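Local coordinates for ribosome-binding factor A (Thermus thermophilus, PDB 2DYJ), which assists the late maturation of the 30S ribosomal subunit, binding free small subunits and being required for efficient processing of 16S rRNA, at residues Glu24-Val36 / Tyr48-Leu62. Residues are numbered along the deposited sequence; the frame is centred on the assembly and turned at random.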
ATOM      1  N   GLU A  24      10.473   8.635   3.800  1.00 27.97           N
ATOM      2  CA  GLU A  24      10.974   9.318   4.986  1.00 30.88           C
ATOM      3  C   GLU A  24       9.938  10.102   5.776  1.00 29.09           C
ATOM      4  O   GLU A  24      10.230  10.603   6.860  1.00 30.52           O
ATOM      5  CB  GLU A  24      12.124  10.246   4.596  1.00 34.76           C
ATOM      6  CG  GLU A  24      13.360   9.512   4.071  1.00 45.55           C
ATOM      7  CD  GLU A  24      13.805   8.375   4.984  1.00 52.45           C
ATOM      8  OE1 GLU A  24      13.893   8.583   6.214  1.00 56.00           O
ATOM      9  OE2 GLU A  24      14.078   7.267   4.469  1.00 58.83           O
ATOM     10  N   ASP A  25       8.725  10.204   5.250  1.00 27.36           N
ATOM     11  CA  ASP A  25       7.688  10.968   5.942  1.00 27.54           C
ATOM     12  C   ASP A  25       7.529  10.546   7.415  1.00 24.81           C
ATOM     13  O   ASP A  25       7.245   9.380   7.728  1.00 18.88           O
ATOM     14  CB  ASP A  25       6.355  10.833   5.193  1.00 27.74           C
ATOM     15  CG  ASP A  25       5.405  11.977   5.491  1.00 29.70           C
ATOM     16  OD1 ASP A  25       5.225  12.274   6.678  1.00 18.86           O
ATOM     17  OD2 ASP A  25       4.838  12.581   4.552  1.00 35.47           O
ATOM     18  N   PRO A  26       7.720  11.493   8.346  1.00 25.50           N
ATOM     19  CA  PRO A  26       7.579  11.167   9.770  1.00 21.87           C
ATOM     20  C   PRO A  26       6.182  10.666  10.171  1.00 18.53           C
ATOM     21  O   PRO A  26       6.032   9.974  11.187  1.00 18.59           O
ATOM     22  CB  PRO A  26       7.978  12.470  10.474  1.00 28.21           C
ATOM     23  CG  PRO A  26       7.826  13.531   9.423  1.00 28.77           C
ATOM     24  CD  PRO A  26       8.262  12.852   8.166  1.00 26.55           C
ATOM     25  N   ARG A  27       5.173  11.004   9.375  1.00 18.35           N
ATOM     26  CA  ARG A  27       3.808  10.558   9.642  1.00 15.87           C
ATOM     27  C   ARG A  27       3.702   9.043   9.465  1.00 18.03           C
ATOM     28  O   ARG A  27       2.749   8.415   9.928  1.00 18.87           O
ATOM     29  CB  ARG A  27       2.834  11.260   8.696  1.00 18.81           C
ATOM     30  CG  ARG A  27       2.680  12.753   8.994  1.00 23.96           C
ATOM     31  CD  ARG A  27       1.798  13.460   7.968  1.00 18.91           C
ATOM     32  NE  ARG A  27       2.434  13.519   6.650  1.00 17.48           N
ATOM     33  CZ  ARG A  27       1.839  14.012   5.564  1.00 22.80           C
ATOM     34  NH1 ARG A  27       0.595  14.485   5.635  1.00 16.10           N
ATOM     35  NH2 ARG A  27       2.484  14.047   4.410  1.00 19.14           N
ATOM     36  N   LEU A  28       4.701   8.452   8.817  1.00 13.43           N
ATOM     37  CA  LEU A  28       4.715   7.007   8.566  1.00 11.40           C
ATOM     38  C   LEU A  28       5.611   6.232   9.523  1.00 12.20           C
ATOM     39  O   LEU A  28       5.817   5.028   9.336  1.00 19.21           O
ATOM     40  CB  LEU A  28       5.195   6.735   7.133  1.00 11.55           C
ATOM     41  CG  LEU A  28       4.446   7.454   6.015  1.00 11.33           C
ATOM     42  CD1 LEU A  28       5.082   7.099   4.673  1.00 16.91           C
ATOM     43  CD2 LEU A  28       2.978   7.059   6.031  1.00 17.56           C
ATOM     44  N   PHE A  29       6.162   6.896  10.530  1.00 16.04           N
ATOM     45  CA  PHE A  29       7.053   6.194  11.462  1.00 15.60           C
ATOM     46  C   PHE A  29       6.290   5.077  12.193  1.00 20.11           C
ATOM     47  O   PHE A  29       5.206   5.301  12.728  1.00 13.70           O
ATOM     48  CB  PHE A  29       7.663   7.187  12.465  1.00 18.81           C
ATOM     49  CG  PHE A  29       8.591   6.547  13.470  1.00 27.96           C
ATOM     50  CD1 PHE A  29       9.577   5.650  13.057  1.00 32.11           C
ATOM     51  CD2 PHE A  29       8.466   6.821  14.828  1.00 34.11           C
ATOM     52  CE1 PHE A  29      10.427   5.034  13.985  1.00 38.46           C
ATOM     53  CE2 PHE A  29       9.312   6.209  15.768  1.00 26.69           C
ATOM     54  CZ  PHE A  29      10.290   5.317  15.346  1.00 32.14           C
ATOM     55  N   LEU A  30       6.859   3.873  12.171  1.00 16.53           N
ATOM     56  CA  LEU A  30       6.286   2.687  12.803  1.00 16.86           C
ATOM     57  C   LEU A  30       5.002   2.163  12.173  1.00 20.06           C
ATOM     58  O   LEU A  30       4.357   1.262  12.722  1.00 18.33           O
ATOM     59  CB  LEU A  30       6.040   2.928  14.292  1.00 17.72           C
ATOM     60  CG  LEU A  30       7.296   3.280  15.087  1.00 20.71           C
ATOM     61  CD1 LEU A  30       6.954   3.300  16.581  1.00 19.67           C
ATOM     62  CD2 LEU A  30       8.391   2.256  14.789  1.00 22.15           C
ATOM     63  N   LEU A  31       4.624   2.719  11.032  1.00 12.45           N
ATOM     64  CA  LEU A  31       3.418   2.248  10.354  1.00 18.90           C
ATOM     65  C   LEU A  31       3.668   0.874   9.753  1.00 22.63           C
ATOM     66  O   LEU A  31       4.759   0.608   9.230  1.00 23.37           O
ATOM     67  CB  LEU A  31       3.019   3.195   9.217  1.00 18.29           C
ATOM     68  CG  LEU A  31       1.801   2.729   8.414  1.00 22.68           C
ATOM     69  CD1 LEU A  31       0.893   3.914   8.148  1.00 20.66           C
ATOM     70  CD2 LEU A  31       2.231   2.047   7.114  1.00 15.83           C
ATOM     71  N   THR A  32       2.657   0.011   9.813  1.00 17.01           N
ATOM     72  CA  THR A  32       2.757  -1.318   9.220  1.00 18.27           C
ATOM     73  C   THR A  32       1.575  -1.606   8.295  1.00 16.31           C
ATOM     74  O   THR A  32       0.476  -1.065   8.454  1.00 14.65           O
ATOM     75  CB  THR A  32       2.822  -2.435  10.284  1.00 19.94           C
ATOM     76  OG1 THR A  32       1.656  -2.374  11.110  1.00 20.85           O
ATOM     77  CG2 THR A  32       4.081  -2.296  11.136  1.00 23.52           C
ATOM     78  N   VAL A  33       1.806  -2.467   7.319  1.00 16.95           N
ATOM     79  CA  VAL A  33       0.759  -2.841   6.391  1.00 14.30           C
ATOM     80  C   VAL A  33       0.138  -4.142   6.889  1.00 19.76           C
ATOM     81  O   VAL A  33       0.814  -5.159   6.998  1.00 24.17           O
ATOM     82  CB  VAL A  33       1.336  -3.035   4.988  1.00 17.51           C
ATOM     83  CG1 VAL A  33       0.240  -3.507   4.041  1.00 17.40           C
ATOM     84  CG2 VAL A  33       1.944  -1.715   4.504  1.00 17.15           C
ATOM     85  N   GLU A  34      -1.148  -4.109   7.202  1.00 20.60           N
ATOM     86  CA  GLU A  34      -1.801  -5.304   7.723  1.00 24.47           C
ATOM     87  C   GLU A  34      -2.317  -6.217   6.622  1.00 23.02           C
ATOM     88  O   GLU A  34      -2.361  -7.439   6.787  1.00 24.08           O
ATOM     89  CB  GLU A  34      -2.972  -4.933   8.638  1.00 26.54           C
ATOM     90  CG  GLU A  34      -3.748  -6.165   9.121  1.00 42.91           C
ATOM     91  CD  GLU A  34      -5.233  -5.911   9.261  1.00 46.16           C
ATOM     92  OE1 GLU A  34      -5.997  -6.895   9.372  1.00 47.56           O
ATOM     93  OE2 GLU A  34      -5.637  -4.730   9.260  1.00 52.62           O
ATOM     94  N   ALA A  35      -2.716  -5.640   5.499  1.00 19.26           N
ATOM     95  CA  ALA A  35      -3.241  -6.468   4.421  1.00 17.12           C
ATOM     96  C   ALA A  35      -3.503  -5.621   3.190  1.00 16.92           C
ATOM     97  O   ALA A  35      -3.472  -4.401   3.263  1.00 15.48           O
ATOM     98  CB  ALA A  35      -4.538  -7.124   4.885  1.00 22.43           C
ATOM     99  N   VAL A  36      -3.722  -6.280   2.059  1.00 16.50           N
ATOM    100  CA  VAL A  36      -4.061  -5.595   0.814  1.00 13.95           C
ATOM    101  C   VAL A  36      -5.097  -6.465   0.138  1.00 20.23           C
ATOM    102  O   VAL A  36      -5.151  -7.677   0.369  1.00 22.72           O
ATOM    103  CB  VAL A  36      -2.843  -5.409  -0.136  1.00 11.13           C
ATOM    104  CG1 VAL A  36      -1.722  -4.686   0.609  1.00 15.17           C
ATOM    105  CG2 VAL A  36      -2.355  -6.762  -0.677  1.00 22.34           C
ATOM    106  N   TYR A  48      -4.479  -1.786   3.646  1.00 16.57           N
ATOM    107  CA  TYR A  48      -4.925  -1.552   5.024  1.00 15.16           C
ATOM    108  C   TYR A  48      -3.721  -1.403   5.948  1.00 14.35           C
ATOM    109  O   TYR A  48      -2.896  -2.302   6.062  1.00 14.92           O
ATOM    110  CB  TYR A  48      -5.816  -2.719   5.446  1.00 13.14           C
ATOM    111  CG  TYR A  48      -7.002  -2.907   4.519  1.00 14.08           C
ATOM    112  CD1 TYR A  48      -8.184  -2.182   4.692  1.00 11.25           C
ATOM    113  CD2 TYR A  48      -6.910  -3.750   3.412  1.00 12.47           C
ATOM    114  CE1 TYR A  48      -9.237  -2.291   3.772  1.00 15.83           C
ATOM    115  CE2 TYR A  48      -7.955  -3.865   2.496  1.00 12.99           C
ATOM    116  CZ  TYR A  48      -9.108  -3.137   2.678  1.00 16.83           C
ATOM    117  OH  TYR A  48     -10.121  -3.267   1.756  1.00 16.37           O
ATOM    118  N   VAL A  49      -3.631  -0.262   6.622  1.00 13.04           N
ATOM    119  CA  VAL A  49      -2.470  -0.000   7.457  1.00 13.20           C
ATOM    120  C   VAL A  49      -2.736   0.304   8.924  1.00 17.36           C
ATOM    121  O   VAL A  49      -3.810   0.792   9.286  1.00 17.03           O
ATOM    122  CB  VAL A  49      -1.676   1.187   6.879  1.00 18.00           C
ATOM    123  CG1 VAL A  49      -1.224   0.864   5.477  1.00 15.04           C
ATOM    124  CG2 VAL A  49      -2.556   2.449   6.861  1.00 13.86           C
ATOM    125  N   GLU A  50      -1.737   0.017   9.754  1.00 17.81           N
ATOM    126  CA  GLU A  50      -1.817   0.314  11.187  1.00 19.78           C
ATOM    127  C   GLU A  50      -0.830   1.453  11.463  1.00 15.83           C
ATOM    128  O   GLU A  50       0.387   1.273  11.360  1.00 14.34           O
ATOM    129  CB  GLU A  50      -1.432  -0.906  12.039  1.00 17.11           C
ATOM    130  CG  GLU A  50      -1.293  -0.567  13.553  1.00 22.17           C
ATOM    131  CD  GLU A  50      -0.677  -1.690  14.397  1.00 29.35           C
ATOM    132  OE1 GLU A  50      -0.048  -2.600  13.825  1.00 32.03           O
ATOM    133  OE2 GLU A  50      -0.804  -1.657  15.646  1.00 31.10           O
ATOM    134  N   ALA A  51      -1.350   2.628  11.790  1.00 16.01           N
ATOM    135  CA  ALA A  51      -0.488   3.769  12.074  1.00 18.47           C
ATOM    136  C   ALA A  51      -0.163   3.804  13.552  1.00 22.51           C
ATOM    137  O   ALA A  51      -0.956   3.374  14.388  1.00 21.29           O
ATOM    138  CB  ALA A  51      -1.170   5.078  11.665  1.00 17.62           C
ATOM    139  N   PHE A  52       1.014   4.323  13.870  1.00 20.35           N
ATOM    140  CA  PHE A  52       1.439   4.437  15.253  1.00 22.48           C
ATOM    141  C   PHE A  52       0.613   5.535  15.945  1.00 28.13           C
ATOM    142  O   PHE A  52      -0.005   5.307  16.996  1.00 29.22           O
ATOM    143  CB  PHE A  52       2.925   4.773  15.298  1.00 21.04           C
ATOM    144  CG  PHE A  52       3.447   5.011  16.679  1.00 29.51           C
ATOM    145  CD1 PHE A  52       3.218   4.085  17.693  1.00 32.27           C
ATOM    146  CD2 PHE A  52       4.170   6.160  16.971  1.00 25.74           C
ATOM    147  CE1 PHE A  52       3.705   4.306  18.982  1.00 29.83           C
ATOM    148  CE2 PHE A  52       4.658   6.387  18.254  1.00 28.66           C
ATOM    149  CZ  PHE A  52       4.423   5.458  19.258  1.00 29.23           C
ATOM    150  N   ARG A  53       0.607   6.718  15.339  1.00 24.73           N
ATOM    151  CA  ARG A  53      -0.128   7.872  15.843  1.00 35.19           C
ATOM    152  C   ARG A  53      -0.832   8.567  14.675  1.00 34.67           C
ATOM    153  O   ARG A  53      -0.524   8.297  13.517  1.00 41.89           O
ATOM    154  CB  ARG A  53       0.838   8.860  16.506  1.00 39.73           C
ATOM    155  CG  ARG A  53       1.568   8.307  17.720  1.00 44.95           C
ATOM    156  CD  ARG A  53       0.666   8.236  18.937  1.00 46.92           C
ATOM    157  NE  ARG A  53       1.309   7.532  20.043  1.00 55.31           N
ATOM    158  CZ  ARG A  53       2.470   7.885  20.587  1.00 54.81           C
ATOM    159  NH1 ARG A  53       3.131   8.944  20.134  1.00 55.49           N
ATOM    160  NH2 ARG A  53       2.970   7.175  21.589  1.00 54.46           N
ATOM    161  N   GLU A  54      -1.769   9.458  14.987  1.00 34.53           N
ATOM    162  CA  GLU A  54      -2.513  10.206  13.971  1.00 32.92           C
ATOM    163  C   GLU A  54      -2.723   9.387  12.699  1.00 31.48           C
ATOM    164  O   GLU A  54      -2.028   9.575  11.691  1.00 30.15           O
ATOM    165  CB  GLU A  54      -1.780  11.508  13.630  1.00 40.76           C
ATOM    166  CG  GLU A  54      -2.435  12.330  12.511  1.00 47.52           C
ATOM    167  CD  GLU A  54      -3.800  12.893  12.893  1.00 52.25           C
ATOM    168  OE1 GLU A  54      -3.864  13.732  13.822  1.00 60.06           O
ATOM    169  OE2 GLU A  54      -4.808  12.506  12.263  1.00 46.01           O
ATOM    170  N   GLU A  55      -3.679   8.471  12.763  1.00 26.53           N
ATOM    171  CA  GLU A  55      -4.006   7.605  11.636  1.00 26.49           C
ATOM    172  C   GLU A  55      -4.370   8.405  10.384  1.00 24.11           C
ATOM    173  O   GLU A  55      -3.942   8.063   9.278  1.00 21.75           O
ATOM    174  CB  GLU A  55      -5.148   6.684  12.049  1.00 26.58           C
ATOM    175  CG  GLU A  55      -5.871   6.014  10.919  1.00 28.59           C
ATOM    176  CD  GLU A  55      -6.977   5.122  11.439  1.00 29.09           C
ATOM    177  OE1 GLU A  55      -6.710   3.922  11.676  1.00 35.58           O
ATOM    178  OE2 GLU A  55      -8.102   5.626  11.628  1.00 28.20           O
ATOM    179  N   GLU A  56      -5.145   9.474  10.560  1.00 20.28           N
ATOM    180  CA  GLU A  56      -5.537  10.327   9.447  1.00 21.77           C
ATOM    181  C   GLU A  56      -4.306  10.888   8.730  1.00 17.14           C
ATOM    182  O   GLU A  56      -4.265  10.901   7.494  1.00 16.87           O
ATOM    183  CB  GLU A  56      -6.396  11.505   9.932  1.00 30.47           C
ATOM    184  CG  GLU A  56      -7.836  11.168  10.317  1.00 45.52           C
ATOM    185  CD  GLU A  56      -8.590  12.386  10.863  1.00 56.07           C
ATOM    186  OE1 GLU A  56      -8.719  13.393  10.127  1.00 57.26           O
ATOM    187  OE2 GLU A  56      -9.049  12.340  12.031  1.00 60.93           O
ATOM    188  N   GLY A  57      -3.330  11.367   9.508  1.00 17.92           N
ATOM    189  CA  GLY A  57      -2.107  11.931   8.937  1.00 18.29           C
ATOM    190  C   GLY A  57      -1.286  10.904   8.160  1.00 17.30           C
ATOM    191  O   GLY A  57      -0.664  11.213   7.135  1.00 17.13           O
ATOM    192  N   ALA A  58      -1.280   9.666   8.646  1.00 15.45           N
ATOM    193  CA  ALA A  58      -0.552   8.602   7.967  1.00 14.45           C
ATOM    194  C   ALA A  58      -1.231   8.318   6.630  1.00 15.29           C
ATOM    195  O   ALA A  58      -0.568   8.164   5.598  1.00 13.22           O
ATOM    196  CB  ALA A  58      -0.542   7.336   8.824  1.00 14.27           C
ATOM    197  N   LEU A  59      -2.556   8.252   6.641  1.00 14.38           N
ATOM    198  CA  LEU A  59      -3.286   7.960   5.416  1.00 11.80           C
ATOM    199  C   LEU A  59      -3.060   9.072   4.401  1.00 13.75           C
ATOM    200  O   LEU A  59      -2.977   8.807   3.209  1.00 12.81           O
ATOM    201  CB  LEU A  59      -4.791   7.775   5.708  1.00 15.09           C
ATOM    202  CG  LEU A  59      -5.138   6.588   6.621  1.00 21.90           C
ATOM    203  CD1 LEU A  59      -6.637   6.562   6.883  1.00 20.01           C
ATOM    204  CD2 LEU A  59      -4.709   5.279   5.977  1.00 19.10           C
ATOM    205  N   ARG A  60      -2.916  10.313   4.865  1.00 15.26           N
ATOM    206  CA  ARG A  60      -2.708  11.412   3.915  1.00 17.67           C
ATOM    207  C   ARG A  60      -1.323  11.331   3.322  1.00 16.03           C
ATOM    208  O   ARG A  60      -1.130  11.629   2.141  1.00 16.73           O
ATOM    209  CB  ARG A  60      -2.875  12.776   4.584  1.00 18.04           C
ATOM    210  CG  ARG A  60      -4.313  13.210   4.735  1.00 25.76           C
ATOM    211  CD  ARG A  60      -4.366  14.706   5.051  1.00 29.41           C
ATOM    212  NE  ARG A  60      -3.859  15.000   6.388  1.00 28.65           N
ATOM    213  CZ  ARG A  60      -4.577  14.887   7.498  1.00 27.61           C
ATOM    214  NH1 ARG A  60      -5.844  14.486   7.438  1.00 31.41           N
ATOM    215  NH2 ARG A  60      -4.030  15.192   8.667  1.00 32.83           N
ATOM    216  N   ALA A  61      -0.363  10.937   4.158  1.00 16.11           N
ATOM    217  CA  ALA A  61       1.028  10.805   3.734  1.00 16.61           C
ATOM    218  C   ALA A  61       1.172   9.737   2.656  1.00 18.91           C
ATOM    219  O   ALA A  61       1.905   9.923   1.672  1.00 15.15           O
ATOM    220  CB  ALA A  61       1.928  10.472   4.942  1.00 12.51           C
ATOM    221  N   LEU A  62       0.481   8.616   2.835  1.00 14.59           N
ATOM    222  CA  LEU A  62       0.536   7.540   1.844  1.00 10.36           C
ATOM    223  C   LEU A  62      -0.147   7.993   0.569  1.00  9.40           C
ATOM    224  O   LEU A  62       0.382   7.823  -0.537  1.00 12.04           O
ATOM    225  CB  LEU A  62      -0.158   6.292   2.391  1.00 12.13           C
ATOM    226  CG  LEU A  62       0.578   5.606   3.541  1.00 14.78           C
ATOM    227  CD1 LEU A  62      -0.381   4.630   4.269  1.00 14.82           C
ATOM    228  CD2 LEU A  62       1.813   4.882   2.967  1.00 13.32           C
TER
HETATM  229  O   HOH W   1       4.031  11.521   1.525  1.00 30.94           O
HETATM  230  O   HOH W   2       1.816   7.944  12.290  1.00 27.98           O
HETATM  231  O   HOH W   3       2.627   5.448  11.842  1.00 25.31           O
HETATM  232  O   HOH W   4       1.791   0.422  13.440  1.00 32.30           O
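Arg27 lays one face of its guanidinium over Ala61 of helix 55-64, NE standing 3.5 Å from Ala61 CB; a methyl suits this spot because the flat group can come close to the helix. Beside it Leu28 CD2 reaches the same methyl, 3.7 Å from Ala61 CB, and also touches Leu62. Leu31, its CG anti to the backbone N (chi1 177°), sends CD1 between Ala58 CB, at 3.8 Å, and Val49, so this branched apolar chain, just before strand 32-38, bridges strand 44-50 and the helix. Further out, Leu30 CD1 sits over the centre of the Phe52 ring, 3.8 Å from the centroid, in a CH-pi contact; Arg53 NE lies over the opposite face, toward the rim.

The contacts of Arg27, Leu28 and Leu31 tie the approach to strand 32-38, the first of a beta hairpin with strand 44-50, to the helix that follows the hairpin in this KH-type domain. Thr32 and Glu50 exchange backbone bonds, and at a classic bulge Glu34 and Ala35 share Tyr48 O, Glu34 N at 2.8 Å and Ala35 N weakly.

Behind the first shell, Asp25 holds the arginine side-on: NE bonds Asp25 OD1, and NH2 lies 2.8 Å from Asp25 OD2. Asp25 OD1 also accepts from Arg27 N, an Asx turn. A leucine in place of Arg27 would probably leave the Asp25 carboxylate without its charged mate, held mainly by the backbone N of the turn, and take the flat group off Ala61. Water links Arg27 O to Arg53 O, and another joins Phe29 O to Phe52 N.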